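Local coordinates for protein TetR family transcription regulator (Marinobacter aquaeolei, PDB 3PAS) that is probably a TetR-family regulator that binds DNA through a helix-turn-helix motif and controls transcription, at residues B[155-158]-B[159-162]. Sequence-based numbering, arbitrary orientation.
Sequences MFRP and IYHL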
loop_
_atom_site.group_PDB
_atom_site.type_symbol
_atom_site.label_atom_id
_atom_site.label_comp_id
_atom_site.label_asym_id
_atom_site.label_seq_id
_atom_site.Cartn_x
_atom_site.Cartn_y
_atom_site.Cartn_z
HETATM N N MSE B 155 -1.878 10.410 -5.874
HETATM C CA MSE B 155 -2.732 11.466 -5.269
HETATM C C MSE B 155 -3.689 10.970 -4.159
HETATM O O MSE B 155 -4.032 11.738 -3.271
HETATM C CB MSE B 155 -3.498 12.242 -6.333
HETATM C CG MSE B 155 -4.407 13.420 -5.869
HETATM SE SE MSE B 155 -3.617 14.750 -4.726
HETATM C CE MSE B 155 -2.566 15.677 -6.125
ATOM N N PHE B 156 -4.115 9.720 -4.179
ATOM C CA PHE B 156 -5.035 9.231 -3.122
ATOM C C PHE B 156 -4.422 8.203 -2.196
ATOM O O PHE B 156 -4.482 8.315 -0.958
ATOM C CB PHE B 156 -6.307 8.747 -3.792
ATOM C CG PHE B 156 -6.979 9.829 -4.568
ATOM C CD1 PHE B 156 -7.781 10.758 -3.923
ATOM C CD2 PHE B 156 -6.743 9.982 -5.932
ATOM C CE1 PHE B 156 -8.368 11.785 -4.638
ATOM C CE2 PHE B 156 -7.344 11.002 -6.644
ATOM C CZ PHE B 156 -8.156 11.902 -5.988
ATOM N N ARG B 157 -3.739 7.228 -2.776
ATOM C CA ARG B 157 -3.155 6.183 -1.971
ATOM C C ARG B 157 -2.161 6.686 -0.959
ATOM O O ARG B 157 -2.073 6.121 0.110
ATOM C CB ARG B 157 -2.461 5.149 -2.869
ATOM C CG ARG B 157 -1.955 3.934 -2.164
ATOM C CD ARG B 157 -3.149 3.163 -1.662
ATOM N NE ARG B 157 -2.778 1.875 -1.130
ATOM C CZ ARG B 157 -3.640 1.049 -0.557
ATOM N NH1 ARG B 157 -4.925 1.390 -0.428
ATOM N NH2 ARG B 157 -3.210 -0.105 -0.095
ATOM N N PRO B 158 -1.410 7.760 -1.268
ATOM C CA PRO B 158 -0.442 8.128 -0.215
ATOM C C PRO B 158 -1.070 8.614 1.104
ATOM O O PRO B 158 -0.395 8.554 2.141
ATOM C CB PRO B 158 0.411 9.239 -0.867
ATOM C CG PRO B 158 0.292 8.943 -2.349
ATOM C CD PRO B 158 -1.138 8.441 -2.533
ATOM N N ILE B 159 -2.303 9.105 1.065
ATOM C CA ILE B 159 -3.036 9.516 2.277
ATOM C C ILE B 159 -3.211 8.284 3.214
ATOM O O ILE B 159 -2.828 8.330 4.364
ATOM C CB ILE B 159 -4.394 10.166 1.989
ATOM C CG1 ILE B 159 -4.201 11.406 1.077
ATOM C CG2 ILE B 159 -5.102 10.562 3.356
ATOM C CD1 ILE B 159 -5.457 12.079 0.580
ATOM N N TYR B 160 -3.716 7.189 2.685
ATOM C CA TYR B 160 -3.807 5.925 3.430
ATOM C C TYR B 160 -2.465 5.488 4.048
ATOM O O TYR B 160 -2.359 5.234 5.251
ATOM C CB TYR B 160 -4.324 4.831 2.488
ATOM C CG TYR B 160 -4.585 3.497 3.168
ATOM C CD1 TYR B 160 -5.818 3.195 3.720
ATOM C CD2 TYR B 160 -3.585 2.510 3.209
ATOM C CE1 TYR B 160 -6.050 1.935 4.341
ATOM C CE2 TYR B 160 -3.802 1.270 3.803
ATOM C CZ TYR B 160 -5.023 0.993 4.376
ATOM O OH TYR B 160 -5.207 -0.233 4.967
ATOM N N HIS B 161 -1.425 5.470 3.236
ATOM C CA HIS B 161 -0.089 5.041 3.683
ATOM C C HIS B 161 0.465 5.949 4.771
ATOM O O HIS B 161 0.949 5.467 5.769
ATOM C CB HIS B 161 0.826 4.964 2.462
ATOM C CG HIS B 161 2.212 4.481 2.747
ATOM N ND1 HIS B 161 2.504 3.162 3.045
ATOM C CD2 HIS B 161 3.396 5.148 2.758
ATOM C CE1 HIS B 161 3.813 3.042 3.236
ATOM N NE2 HIS B 161 4.381 4.231 3.062
ATOM N N LEU B 162 0.337 7.266 4.593
ATOM C CA LEU B 162 0.858 8.236 5.562
ATOM C C LEU B 162 0.025 8.268 6.840
ATOM O O LEU B 162 0.586 8.413 7.946
ATOM C CB LEU B 162 0.964 9.613 4.941
ATOM C CG LEU B 162 2.131 9.745 3.928
ATOM C CD1 LEU B 162 2.046 11.101 3.113
ATOM C CD2 LEU B 162 3.445 9.653 4.639
#
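Arg157 and Tyr160 form a cation-pi stack one turn apart on helix 148-167, a proline-kinked helix of the C-terminal, TetR-type all-helical domain that also meets the second subunit. The guanidinium lies flat on the ring, with planes 8° apart and centres 4.6 Å apart. Both side chains have CG anti to the backbone N (chi1 -173° and -175°), and the arginine chain bends at chi2, laying NH1 4.0 Å from Tyr160 CD2. A long, flat-ended cation suits this place: its face rests on the tyrosine while NH1 keeps a salt bridge to Glu107. Tyrosine offers a flat face, and its OH a weak hydrogen bond to Arg104. Were Arg157 replaced by alanine, the ring face would probably lose its cover and Glu107 this cation.

Pro158 has no N-H for the preceding turn, hence the kink. Ile159 N turns to Phe156 O, three residues back, at 3.1 Å; Met155 O, its usual helical partner, is buried without one. Branched Ile159 packs on Trp89 and Leu92. His161 N meets Arg157 O nearly straight at 3.3 Å, and NE2 is hydrogen-bonded to Glu152 of the second subunit. Apolar Leu162 is buried against Phe93 and Ala181, its N donating to Pro158 O at 2.9 Å.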